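Local structure of DUF1881 domain-containing protein (Neurospora crassa, 5Z6D) at residues Q14-E19 with Q71-D76; G47-V52 with V86-R91; V112-V117 with V143-Y148. The protein is of unknown function but joins a betagamma-crystallin domain to an Ig-like domain, whose shared interface renders the calcium-binding site inoperative. The protein carries 1 engineered substitution. All blocks are in the same frame, centred on the assembly; numbering follows the deposited sequence.

In the fold
Contacts 1 and 3 lie on opposite sides of the centre of a two-domain chain, their own centres about 33 Å apart. Contact 1 lies in the betagamma-crystallin domain; contact 2, its centre about 19 Å away, starts in that domain's sheet and ends where strand 91-99 begins. The segments of these two alternate along the sequence. Contact 1 is the one closer to the calcium residues: the side chains of Ser-75 and Asp-39 are about 10 Å apart, and no calcium is bound in this model. Contact 3 lies within the Ig-like domain. Its 112-117 segment also reaches back: Val-117 O accepts a hydrogen bond from Trp-55 NE1, on the strand that begins in contact 2.

Contact 1 of 3, residues Q14-E19 with Q71-D76; sequences QKKNFE and QADISD
Asp-73, the partner of Lys-16 across the contact, has its OD1 gripped twice from within its own segment. The hydroxyl OG of Ser-75 donates to Asp-73 OD1 over 2.6 Å, and OD1 receives it on its syn lone pair, the side of the other oxygen. Ser-75 N also reaches Asp-73 OD1, at 3.0 Å and nearly in line with the C-O bond, which closes an Asx turn. The two bonds together hold the carboxylate against rotation. Lys-16 takes the other oxygen: its NZ forms a salt bridge to Asp-73 OD2 at 3.1 Å, arriving from above the carboxylate plane, 35° out of it. The lysine chain is extended beyond CG and slants across the aspartate, bringing CE within 3.2 Å of Asp-73 OD1.

Both loops belong to the betagamma-crystallin domain. Segment 14-19 joins strands 9-13 and 23-26, the first hairpin of the domain, and Phe-18 fits the second aromatic position of the family's aromatic-rich signature. Segment 71-76 runs between strands 64-67 and 82-87. Asn-17 and Phe-18 both adopt left-handed backbone conformations, and at this turn Asn-17 N bonds to Ala-72 O at 2.8 Å, almost straight (175°), in the carbonyl plane and on a lone pair.

One residue on, Phe-18 has CG anti to its own carbonyl carbon (chi1 -40°), which swings the far end of the ring onto the other loop. CZ lies 3.6 Å from Ala-72 CA, CE2 packs against the methyl of Ala-72, and CE1 comes up to Gln-71 O; the approach is oblique. Strand 43-46 ties the two loops together, Ser-43 OG bonding Lys-15 O and Phe-18 N while Val-44 pairs with the backbone of Gln-71.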
loop_
_atom_site.group_PDB
_atom_site.type_symbol
_atom_site.label_atom_id
_atom_site.label_comp_id
_atom_site.label_asym_id
_atom_site.label_seq_id
_atom_site.Cartn_x
_atom_site.Cartn_y
_atom_site.Cartn_z
ATOM N N GLN A 14 19.073 9.239 -12.815
ATOM C CA GLN A 14 19.138 10.622 -12.392
ATOM C C GLN A 14 18.381 11.576 -13.319
ATOM O O GLN A 14 17.836 12.582 -12.867
ATOM C CB GLN A 14 20.613 11.023 -12.281
ATOM C CG GLN A 14 20.946 12.448 -12.647
ATOM C CD GLN A 14 22.392 12.596 -13.084
ATOM O OE1 GLN A 14 22.855 11.907 -13.996
ATOM N NE2 GLN A 14 23.115 13.491 -12.429
ATOM N N LYS A 15 18.337 11.267 -14.612
ATOM C CA LYS A 15 17.572 12.092 -15.540
ATOM C C LYS A 15 16.373 11.330 -16.098
ATOM O O LYS A 15 16.279 10.107 -15.931
ATOM C CB LYS A 15 18.467 12.585 -16.677
ATOM C CG LYS A 15 19.865 12.977 -16.227
ATOM C CD LYS A 15 20.358 14.212 -16.959
ATOM C CE LYS A 15 21.878 14.258 -17.008
ATOM N NZ LYS A 15 22.437 13.182 -17.878
ATOM N N LYS A 16 15.461 12.054 -16.742
ATOM C CA LYS A 16 14.299 11.434 -17.372
ATOM C C LYS A 16 14.729 10.608 -18.589
ATOM O O LYS A 16 15.850 10.736 -19.066
ATOM C CB LYS A 16 13.275 12.492 -17.782
ATOM C CG LYS A 16 12.663 13.256 -16.621
ATOM C CD LYS A 16 11.717 14.338 -17.098
ATOM C CE LYS A 16 11.028 15.009 -15.914
ATOM N NZ LYS A 16 10.017 16.007 -16.324
ATOM N N ASN A 17 13.830 9.749 -19.061
ATOM C CA ASN A 17 14.057 8.927 -20.244
ATOM C C ASN A 17 15.330 8.077 -20.210
ATOM O O ASN A 17 15.973 7.864 -21.246
ATOM C CB ASN A 17 14.069 9.815 -21.494
ATOM C CG ASN A 17 13.726 9.047 -22.758
ATOM O OD1 ASN A 17 12.937 8.101 -22.726
ATOM N ND2 ASN A 17 14.328 9.442 -23.879
ATOM N N PHE A 18 15.681 7.600 -19.015
ATOM C CA PHE A 18 16.708 6.575 -18.817
ATOM C C PHE A 18 18.111 7.024 -19.228
ATOM O O PHE A 18 18.924 6.215 -19.681
ATOM C CB PHE A 18 16.331 5.300 -19.578
ATOM C CG PHE A 18 14.866 4.967 -19.514
ATOM C CD1 PHE A 18 14.312 4.477 -18.343
ATOM C CD2 PHE A 18 14.037 5.141 -20.617
ATOM C CE1 PHE A 18 12.962 4.165 -18.270
ATOM C CE2 PHE A 18 12.687 4.835 -20.549
ATOM C CZ PHE A 18 12.141 4.339 -19.361
ATOM N N GLU A 19 18.403 8.308 -19.066
ATOM C CA GLU A 19 19.706 8.813 -19.488
ATOM C C GLU A 19 20.609 9.015 -18.269
ATOM O O GLU A 19 20.123 9.208 -17.146
ATOM C CB GLU A 19 19.548 10.105 -20.293
ATOM C CG GLU A 19 18.508 10.037 -21.430
ATOM C CD GLU A 19 18.956 9.226 -22.654
ATOM O OE1 GLU A 19 19.905 8.423 -22.543
ATOM O OE2 GLU A 19 18.350 9.397 -23.742
ATOM N N GLN A 71 9.390 3.313 -16.562
ATOM C CA GLN A 71 8.737 4.628 -16.616
ATOM C C GLN A 71 9.736 5.713 -16.982
ATOM O O GLN A 71 10.725 5.901 -16.287
ATOM C CB GLN A 71 8.084 4.955 -15.268
ATOM C CG GLN A 71 7.019 3.968 -14.857
ATOM C CD GLN A 71 5.815 4.013 -15.775
ATOM O OE1 GLN A 71 5.171 5.053 -15.922
ATOM N NE2 GLN A 71 5.522 2.891 -16.427
ATOM N N ALA A 72 9.470 6.450 -18.056
ATOM C CA ALA A 72 10.448 7.434 -18.510
ATOM C C ALA A 72 10.405 8.737 -17.700
ATOM O O ALA A 72 11.296 9.580 -17.832
ATOM C CB ALA A 72 10.245 7.726 -20.001
ATOM N N ASP A 73 9.391 8.885 -16.848
ATOM C CA ASP A 73 9.257 10.073 -16.009
ATOM C C ASP A 73 8.571 9.762 -14.682
ATOM O O ASP A 73 7.362 9.543 -14.648
ATOM C CB ASP A 73 8.467 11.150 -16.774
ATOM C CG ASP A 73 8.561 12.532 -16.133
ATOM O OD1 ASP A 73 9.032 12.633 -14.974
ATOM O OD2 ASP A 73 8.166 13.522 -16.788
ATOM N N ILE A 74 9.339 9.753 -13.590
ATOM C CA ILE A 74 8.747 9.618 -12.253
ATOM C C ILE A 74 8.992 10.850 -11.379
ATOM O O ILE A 74 9.051 10.747 -10.152
ATOM C CB ILE A 74 9.278 8.367 -11.514
ATOM C CG1 ILE A 74 10.807 8.398 -11.379
ATOM C CG2 ILE A 74 8.829 7.107 -12.234
ATOM C CD1 ILE A 74 11.353 7.300 -10.473
ATOM N N SER A 75 9.109 12.010 -12.011
ATOM C CA SER A 75 9.391 13.254 -11.299
ATOM C C SER A 75 8.200 13.805 -10.506
ATOM O O SER A 75 8.369 14.712 -9.690
ATOM C CB SER A 75 9.859 14.309 -12.291
ATOM O OG SER A 75 8.827 14.598 -13.223
ATOM N N ASP A 76 7.005 13.276 -10.754
ATOM C CA ASP A 76 5.785 13.802 -10.145
ATOM C C ASP A 76 4.975 12.680 -9.508
ATOM O O ASP A 76 3.984 12.223 -10.074
ATOM C CB ASP A 76 4.942 14.526 -11.204
ATOM C CG ASP A 76 3.844 15.385 -10.599
ATOM O OD1 ASP A 76 3.529 15.217 -9.402
ATOM O OD2 ASP A 76 3.285 16.231 -11.332
#

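Contact 2 of 3, residues G47-V52 with V86-R91; sequences GASAKV and VDDDTR
Lys-51 and Val-86 form the hydrogen-bonded pair of an antiparallel ladder between strands 50-55 and 82-87, the two inner strands of the four-stranded betagamma-crystallin sheet; after the second the chain leaves for strand 91-99. Of the backbone bonds, Val-86 N to Lys-51 O is the straighter at 2.9 Å (173°); the return bond from Lys-51 N to Val-86 O is weak. Next along, Ala-50 and Asp-87 make a non-hydrogen-bonded pair with diverging side chains, where Ala-50 CA leans a C-H toward Val-86 O at 3.5 Å. Type I turns then peel both strands away, Gly-47 to Ala-50 and Asp-87 to Thr-90, yet Asp-88 N still donates to Ser-49 O, from 54° above the carbonyl plane.

The carboxylate of Asp-88 folds back over the Ser-49 backbone, OD2 lying 3.2 Å from Ser-49 CA, and Lys-51 CG rests on Val-86 CG2.

The remaining polar contact is made by a buried lysine. With CG anti to the backbone N (chi1 160°) and the chain extended beyond it, Lys-51 runs beneath the 87-90 turn, and its NZ meets Thr-90 O at 2.8 Å, nearly end-on to the carbonyl.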
loop_
_atom_site.group_PDB
_atom_site.type_symbol
_atom_site.label_atom_id
_atom_site.label_comp_id
_atom_site.label_asym_id
_atom_site.label_seq_id
_atom_site.Cartn_x
_atom_site.Cartn_y
_atom_site.Cartn_z
ATOM N N GLY A 47 13.075 -4.433 -14.738
ATOM C CA GLY A 47 13.301 -5.746 -15.303
ATOM C C GLY A 47 12.003 -6.493 -15.489
ATOM O O GLY A 47 11.000 -6.229 -14.813
ATOM N N ALA A 48 12.024 -7.457 -16.402
ATOM C CA ALA A 48 10.819 -8.189 -16.792
ATOM C C ALA A 48 10.174 -9.011 -15.665
ATOM O O ALA A 48 8.987 -9.329 -15.723
ATOM C CB ALA A 48 11.151 -9.099 -17.969
ATOM N N SER A 49 10.959 -9.365 -14.655
ATOM C CA SER A 49 10.451 -10.167 -13.551
ATOM C C SER A 49 10.459 -9.369 -12.255
ATOM O O SER A 49 10.247 -9.920 -11.171
ATOM C CB SER A 49 11.276 -11.441 -13.383
ATOM O OG SER A 49 11.162 -12.263 -14.533
ATOM N N ALA A 50 10.715 -8.071 -12.379
ATOM C CA ALA A 50 10.787 -7.195 -11.222
ATOM C C ALA A 50 9.595 -6.246 -11.197
ATOM O O ALA A 50 8.825 -6.130 -12.160
ATOM C CB ALA A 50 12.083 -6.418 -11.226
ATOM N N LYS A 51 9.459 -5.557 -10.077
ATOM C CA LYS A 51 8.410 -4.586 -9.883
ATOM C C LYS A 51 8.857 -3.703 -8.725
ATOM O O LYS A 51 9.568 -4.172 -7.836
ATOM C CB LYS A 51 7.097 -5.306 -9.604
ATOM C CG LYS A 51 6.007 -4.538 -8.938
ATOM C CD LYS A 51 4.897 -5.536 -8.658
ATOM C CE LYS A 51 3.689 -4.914 -8.055
ATOM N NZ LYS A 51 2.607 -5.922 -8.069
ATOM N N VAL A 52 8.508 -2.418 -8.747
ATOM C CA VAL A 52 8.839 -1.545 -7.624
ATOM C C VAL A 52 7.575 -1.114 -6.914
ATOM O O VAL A 52 6.616 -0.666 -7.552
ATOM C CB VAL A 52 9.588 -0.275 -8.052
ATOM C CG1 VAL A 52 9.978 0.552 -6.824
ATOM C CG2 VAL A 52 10.820 -0.608 -8.875
ATOM N N VAL A 86 10.536 -5.902 -5.716
ATOM C CA VAL A 86 9.903 -7.196 -5.465
ATOM C C VAL A 86 9.722 -7.995 -6.754
ATOM O O VAL A 86 9.857 -7.460 -7.867
ATOM C CB VAL A 86 8.527 -7.029 -4.776
ATOM C CG1 VAL A 86 8.678 -6.329 -3.416
ATOM C CG2 VAL A 86 7.556 -6.274 -5.687
ATOM N N ASP A 87 9.420 -9.282 -6.613
ATOM C CA ASP A 87 9.077 -10.101 -7.773
ATOM C C ASP A 87 7.831 -9.550 -8.461
ATOM O O ASP A 87 7.006 -8.895 -7.832
ATOM C CB ASP A 87 8.849 -11.558 -7.368
ATOM C CG ASP A 87 10.105 -12.213 -6.820
ATOM O OD1 ASP A 87 11.034 -12.460 -7.616
ATOM O OD2 ASP A 87 10.164 -12.483 -5.601
ATOM N N ASP A 88 7.694 -9.808 -9.757
ATOM C CA ASP A 88 6.561 -9.284 -10.515
ATOM C C ASP A 88 5.194 -9.715 -9.973
ATOM O O ASP A 88 4.203 -9.002 -10.139
ATOM C CB ASP A 88 6.687 -9.696 -11.988
ATOM C CG ASP A 88 6.844 -11.196 -12.169
ATOM O OD1 ASP A 88 6.123 -11.969 -11.505
ATOM O OD2 ASP A 88 7.693 -11.609 -12.983
ATOM N N ASP A 89 5.139 -10.869 -9.311
ATOM C CA ASP A 89 3.865 -11.389 -8.849
ATOM C C ASP A 89 3.677 -11.169 -7.352
ATOM O O ASP A 89 2.737 -11.687 -6.746
ATOM C CB ASP A 89 3.719 -12.878 -9.203
ATOM C CG ASP A 89 4.856 -13.735 -8.672
ATOM O OD1 ASP A 89 5.927 -13.193 -8.315
ATOM O OD2 ASP A 89 4.675 -14.971 -8.630
ATOM N N THR A 90 4.573 -10.391 -6.759
ATOM C CA THR A 90 4.373 -9.921 -5.392
ATOM C C THR A 90 3.318 -8.823 -5.407
ATOM O O THR A 90 3.279 -8.007 -6.328
ATOM C CB THR A 90 5.681 -9.419 -4.788
ATOM O OG1 THR A 90 6.552 -10.538 -4.569
ATOM C CG2 THR A 90 5.439 -8.701 -3.470
ATOM N N ARG A 91 2.452 -8.824 -4.395
ATOM C CA ARG A 91 1.277 -7.960 -4.373
ATOM C C ARG A 91 1.355 -6.839 -3.361
ATOM O O ARG A 91 1.665 -7.064 -2.189
ATOM C CB ARG A 91 0.029 -8.778 -4.072
ATOM C CG ARG A 91 -0.334 -9.762 -5.158
ATOM C CD ARG A 91 -0.705 -9.044 -6.422
ATOM N NE ARG A 91 -1.213 -9.967 -7.432
ATOM C CZ ARG A 91 -1.727 -9.581 -8.593
ATOM N NH1 ARG A 91 -1.806 -8.288 -8.880
ATOM N NH2 ARG A 91 -2.172 -10.483 -9.459
#

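Contact 3 of 3, residues V112-V117 with V143-Y148; sequences VDARDV and VTTAVY
Asp-113 N donates to Ala-146 O over 2.9 Å, a nearly straight bond (174°) lying in the carbonyl plane, and it is the sole direct hydrogen bond between the segments. Beside it, Val-112 CA turns a C-H toward Ala-146 O.

Water carries the ladder further. One molecule donates to Asp-113 O and accepts from Ala-146 N, at 2.8 and 3.0 Å; another accepts from Arg-115 N and bonds Thr-145 OG1. The waters fill in where strand 108-112 gives out: Asp-113 is the centre of an inverse gamma turn that bends the chain off strand 143-151, its neighbour in the five-stranded sheet of the Ig-like domain. Val-117, farther along, accepts from Trp-55 NE1 of the crystallin domain.

Apolar contacts lie mostly on the face carrying Val-112 and Val-147, whose side chains run side by side with CG2 of the first 4.1 Å from CG1 of the second. Thr-145 has its CG2 anti to the backbone N, which sets that methyl 3.6 Å from Val-112 CG1 and against Asp-113 O.

At the other end, Asp-113 OD2 comes obliquely to Tyr-148 CE2 at 3.4 Å, carboxylate and ring planes 60° apart. An alanine replacing Tyr-148 would probably open a gap beside this carboxylate and cost Lys-111 its cation-pi partner.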
loop_
_atom_site.group_PDB
_atom_site.type_symbol
_atom_site.label_atom_id
_atom_site.label_comp_id
_atom_site.label_asym_id
_atom_site.label_seq_id
_atom_site.Cartn_x
_atom_site.Cartn_y
_atom_site.Cartn_z
ATOM N N VAL A 112 -4.246 1.151 10.600
ATOM C CA VAL A 112 -3.821 -0.187 10.260
ATOM C C VAL A 112 -2.352 -0.306 10.630
ATOM O O VAL A 112 -1.514 0.386 10.059
ATOM C CB VAL A 112 -4.017 -0.476 8.751
ATOM C CG1 VAL A 112 -3.614 -1.894 8.437
ATOM C CG2 VAL A 112 -5.462 -0.249 8.336
ATOM N N ASP A 113 -2.039 -1.138 11.624
ATOM C CA ASP A 113 -0.674 -1.178 12.131
ATOM C C ASP A 113 0.187 -2.147 11.346
ATOM O O ASP A 113 0.609 -3.178 11.870
ATOM C CB ASP A 113 -0.659 -1.562 13.610
ATOM C CG ASP A 113 -0.806 -0.367 14.522
ATOM O OD1 ASP A 113 -0.703 0.776 14.025
ATOM O OD2 ASP A 113 -1.011 -0.573 15.738
ATOM N N ALA A 114 0.433 -1.824 10.082
ATOM C CA ALA A 114 1.207 -2.695 9.215
ATOM C C ALA A 114 2.674 -2.710 9.617
ATOM O O ALA A 114 3.347 -1.680 9.588
ATOM C CB ALA A 114 1.069 -2.249 7.783
ATOM N N ARG A 115 3.179 -3.883 9.974
ATOM C CA ARG A 115 4.521 -3.930 10.522
ATOM C C ARG A 115 5.583 -3.902 9.425
ATOM O O ARG A 115 6.724 -3.513 9.686
ATOM C CB ARG A 115 4.678 -5.157 11.419
ATOM C CG ARG A 115 3.786 -5.089 12.651
ATOM C CD ARG A 115 4.017 -6.255 13.597
ATOM N NE ARG A 115 5.232 -6.099 14.393
ATOM C CZ ARG A 115 5.478 -6.768 15.516
ATOM N NH1 ARG A 115 4.586 -7.632 15.984
ATOM N NH2 ARG A 115 6.612 -6.570 16.176
ATOM N N ASP A 116 5.209 -4.268 8.197
ATOM C CA ASP A 116 6.178 -4.270 7.107
ATOM C C ASP A 116 6.296 -2.880 6.470
ATOM O O ASP A 116 7.400 -2.349 6.358
ATOM C CB ASP A 116 5.852 -5.352 6.046
ATOM C CG ASP A 116 4.424 -5.266 5.484
ATOM O OD1 ASP A 116 3.619 -4.441 5.961
ATOM O OD2 ASP A 116 4.110 -6.052 4.550
ATOM N N VAL A 117 5.173 -2.266 6.103
ATOM C CA VAL A 117 5.229 -0.988 5.404
ATOM C C VAL A 117 5.067 0.214 6.339
ATOM O O VAL A 117 5.306 1.349 5.946
ATOM C CB VAL A 117 4.155 -0.890 4.290
ATOM C CG1 VAL A 117 4.384 -1.948 3.216
ATOM C CG2 VAL A 117 2.759 -1.012 4.882
ATOM N N VAL A 143 -0.775 -13.101 7.286
ATOM C CA VAL A 143 -0.388 -11.978 8.128
ATOM C C VAL A 143 -1.587 -11.485 8.906
ATOM O O VAL A 143 -2.672 -11.427 8.367
ATOM C CB VAL A 143 0.196 -10.818 7.274
ATOM C CG1 VAL A 143 0.293 -9.531 8.081
ATOM C CG2 VAL A 143 1.550 -11.215 6.716
ATOM N N THR A 144 -1.411 -11.196 10.195
ATOM C CA THR A 144 -2.445 -10.518 10.968
ATOM C C THR A 144 -1.970 -9.116 11.302
ATOM O O THR A 144 -0.842 -8.932 11.764
ATOM C CB THR A 144 -2.789 -11.256 12.269
ATOM O OG1 THR A 144 -3.506 -12.451 11.960
ATOM C CG2 THR A 144 -3.683 -10.374 13.148
ATOM N N THR A 145 -2.831 -8.127 11.057
ATOM C CA THR A 145 -2.491 -6.728 11.269
ATOM C C THR A 145 -3.566 -6.055 12.109
ATOM O O THR A 145 -4.756 -6.163 11.819
ATOM C CB THR A 145 -2.323 -5.981 9.924
ATOM O OG1 THR A 145 -1.273 -6.603 9.174
ATOM C CG2 THR A 145 -1.976 -4.532 10.162
ATOM N N ALA A 146 -3.154 -5.376 13.174
ATOM C CA ALA A 146 -4.133 -4.765 14.068
ATOM C C ALA A 146 -4.830 -3.599 13.386
ATOM O O ALA A 146 -4.204 -2.853 12.631
ATOM C CB ALA A 146 -3.462 -4.305 15.347
ATOM N N VAL A 147 -6.126 -3.443 13.653
ATOM C CA VAL A 147 -6.861 -2.296 13.121
ATOM C C VAL A 147 -7.680 -1.595 14.209
ATOM O O VAL A 147 -8.118 -2.212 15.195
ATOM C CB VAL A 147 -7.821 -2.678 11.963
ATOM C CG1 VAL A 147 -7.049 -3.206 10.746
ATOM C CG2 VAL A 147 -8.844 -3.690 12.420
ATOM N N TYR A 148 -7.886 -0.292 14.024
ATOM C CA TYR A 148 -8.588 0.525 15.018
ATOM C C TYR A 148 -9.489 1.495 14.282
ATOM O O TYR A 148 -9.027 2.235 13.416
ATOM C CB TYR A 148 -7.611 1.303 15.919
ATOM C CG TYR A 148 -6.510 0.463 16.547
ATOM C CD1 TYR A 148 -6.603 0.039 17.872
ATOM C CD2 TYR A 148 -5.375 0.099 15.815
ATOM C CE1 TYR A 148 -5.597 -0.735 18.445
ATOM C CE2 TYR A 148 -4.378 -0.675 16.379
ATOM C CZ TYR A 148 -4.491 -1.086 17.688
ATOM O OH TYR A 148 -3.490 -1.856 18.246
HETATM O O HOH W 1 -0.233 -5.124 13.633
HETATM O O HOH W 2 -1.268 -2.450 17.266
HETATM O O HOH W 3 1.481 -6.371 10.133
#